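Local coordinates for NusG domain II-containing protein (Ruminococcus gnavus, PDB 4ESN), which is of unknown function but, as a NusG domain II protein, carries a zinc ion bound by cysteine side chains, at residues Asn46-Arg49 / Gln54-Met57. Numbering follows the deposited sequence.
Sequences NRLR and QAKM
Met57, a selenomethionine here, crosses the carboxamide of Asn46 obliquely on its CB and ND2 side, SE 3.8 Å from Asn46 CB and CE standing off one face, 3.9 Å from Asn46 ND2. Asn46 OD1 accepts a hydrogen bond from Asn85 ND2. A second flat group, the Lys56-Met57 peptide, has Leu48 over one face, with CD1 3.4 Å from Lys56 O. With CG anti to the backbone N (chi1 -176°) and the branch turned by chi2, CD1 also comes to 4.1 Å from Ala55 CB.

Arg49 N-H meets the Lys56 carbonyl nearly head-on, in an almost straight bond (N to O 2.8 Å, 179° at the hydrogen). Lys56 N returns a more bent one to Arg49 O at 2.9 Å. Together they make Arg49-Lys56 a hydrogen-bonded pair of this antiparallel hairpin, next to the non-hydrogen-bonded pair Leu48-Met57.

Chemically, the two faces differ. Leu48 and Met57 face Val89 of strand 87-92, whereas Arg49 hydrogen-bonds through its guanidinium to Thr39 and Gln51, and Lys56 NZ to Gln70 O. The apolar side borders the zinc site: Asn46 lies beside Cys82 and Met57 beside Cys67, so the hairpin probably helps wall the metal.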
ATOM      1  N   ASN A  46      -7.057   7.991  11.207  1.00 44.70           N
ATOM      2  CA  ASN A  46      -6.913   8.311   9.796  1.00 42.83           C
ATOM      3  C   ASN A  46      -8.219   8.777   9.196  1.00 45.67           C
ATOM      4  O   ASN A  46      -9.302   8.276   9.562  1.00 44.48           O
ATOM      5  CB  ASN A  46      -6.413   7.086   8.992  1.00 38.61           C
ATOM      6  CG  ASN A  46      -5.046   6.586   9.384  1.00 50.34           C
ATOM      7  OD1 ASN A  46      -4.899   5.840  10.339  1.00 47.90           O
ATOM      8  ND2 ASN A  46      -4.010   7.038   8.696  1.00 43.72           N
ATOM      9  N   ARG A  47      -8.119   9.712   8.253  1.00 38.98           N
ATOM     10  CA  ARG A  47      -9.303  10.172   7.553  1.00 37.70           C
ATOM     11  C   ARG A  47      -8.999  10.213   6.078  1.00 40.43           C
ATOM     12  O   ARG A  47      -8.061  10.896   5.642  1.00 39.52           O
ATOM     13  CB  ARG A  47      -9.802  11.510   8.097  1.00 35.97           C
ATOM     14  CG  ARG A  47     -11.083  11.997   7.409  1.00 38.49           C
ATOM     15  CD  ARG A  47     -11.741  13.155   8.141  1.00 45.79           C
ATOM     16  NE  ARG A  47     -10.902  14.352   8.155  1.00 44.44           N
ATOM     17  CZ  ARG A  47     -10.250  14.805   9.219  1.00 55.03           C
ATOM     18  NH1 ARG A  47     -10.342  14.165  10.386  1.00 45.23           N
ATOM     19  NH2 ARG A  47      -9.521  15.911   9.134  1.00 44.29           N
ATOM     20  N   LEU A  48      -9.787   9.446   5.311  1.00 38.43           N
ATOM     21  CA  LEU A  48      -9.669   9.343   3.856  1.00 38.37           C
ATOM     22  C   LEU A  48     -10.675  10.228   3.190  1.00 44.55           C
ATOM     23  O   LEU A  48     -11.832  10.249   3.586  1.00 46.77           O
ATOM     24  CB  LEU A  48      -9.894   7.885   3.428  1.00 38.93           C
ATOM     25  CG  LEU A  48      -9.707   7.570   1.939  1.00 43.76           C
ATOM     26  CD1 LEU A  48      -8.221   7.574   1.569  1.00 42.68           C
ATOM     27  CD2 LEU A  48     -10.353   6.239   1.595  1.00 47.71           C
ATOM     28  N   ARG A  49     -10.251  10.953   2.155  1.00 40.30           N
ATOM     29  CA  ARG A  49     -11.177  11.786   1.397  1.00 38.99           C
ATOM     30  C   ARG A  49     -11.304  11.236  -0.042  1.00 42.41           C
ATOM     31  O   ARG A  49     -10.296  11.017  -0.733  1.00 40.72           O
ATOM     32  CB  ARG A  49     -10.707  13.249   1.404  1.00 38.40           C
ATOM     33  CG  ARG A  49     -11.559  14.254   0.553  1.00 48.73           C
ATOM     34  CD  ARG A  49     -13.053  14.299   0.883  1.00 63.40           C
ATOM     35  NE  ARG A  49     -13.811  15.048  -0.134  1.00 71.17           N
ATOM     36  CZ  ARG A  49     -15.133  15.205  -0.152  1.00 76.87           C
ATOM     37  NH1 ARG A  49     -15.884  14.703   0.816  1.00 68.42           N
ATOM     38  NH2 ARG A  49     -15.708  15.896  -1.125  1.00 78.93           N
ATOM     39  N   GLN A  54     -10.987  10.390  -6.926  1.00 41.54           N
ATOM     40  CA  GLN A  54      -9.687  10.058  -6.336  1.00 40.91           C
ATOM     41  C   GLN A  54      -9.778   9.880  -4.843  1.00 43.91           C
ATOM     42  O   GLN A  54     -10.550  10.595  -4.211  1.00 42.95           O
ATOM     43  CB  GLN A  54      -8.707  11.217  -6.595  1.00 43.39           C
ATOM     44  CG  GLN A  54      -8.185  11.343  -8.006  1.00 51.82           C
ATOM     45  CD  GLN A  54      -7.347  12.582  -8.145  1.00 59.23           C
ATOM     46  OE1 GLN A  54      -7.617  13.640  -7.545  1.00 52.09           O
ATOM     47  NE2 GLN A  54      -6.331  12.489  -8.964  1.00 48.43           N
ATOM     48  N   ALA A  55      -8.914   9.011  -4.271  1.00 39.91           N
ATOM     49  CA  ALA A  55      -8.800   8.793  -2.843  1.00 39.73           C
ATOM     50  C   ALA A  55      -7.487   9.394  -2.345  1.00 43.42           C
ATOM     51  O   ALA A  55      -6.441   9.215  -2.972  1.00 44.00           O
ATOM     52  CB  ALA A  55      -8.878   7.299  -2.510  1.00 40.04           C
ATOM     53  N   LYS A  56      -7.547  10.123  -1.236  1.00 38.76           N
ATOM     54  CA  LYS A  56      -6.383  10.782  -0.634  0.50 38.43           C
ATOM     55  C   LYS A  56      -6.492  10.723   0.884  1.00 40.73           C
ATOM     56  O   LYS A  56      -7.586  10.906   1.412  1.00 41.73           O
ATOM     57  CB  LYS A  56      -6.337  12.259  -1.113  0.50 41.97           C
ATOM     58  CG  LYS A  56      -5.171  13.113  -0.608  0.50 51.68           C
ATOM     59  CD  LYS A  56      -3.975  13.089  -1.546  0.50 62.37           C
ATOM     60  CE  LYS A  56      -2.914  14.080  -1.129  0.50 76.08           C
ATOM     61  NZ  LYS A  56      -1.759  14.090  -2.068  0.50 86.61           N
HETATM   62  N   MSE A  57      -5.387  10.503   1.579  1.00 37.29           N
HETATM   63  CA  MSE A  57      -5.381  10.533   3.046  1.00 37.13           C
HETATM   64  C   MSE A  57      -5.361  12.004   3.425  1.00 42.95           C
HETATM   65  O   MSE A  57      -4.364  12.682   3.170  1.00 44.35           O
HETATM   66  CB  MSE A  57      -4.189   9.774   3.657  1.00 38.61           C
HETATM   67  CG  MSE A  57      -4.405   9.505   5.157  1.00 43.99           C
HETATM   68 SE   MSE A  57      -5.802   8.148   5.447  0.75 48.10          SE
HETATM   69  CE  MSE A  57      -4.727   6.538   4.945  1.00 44.06           C
TER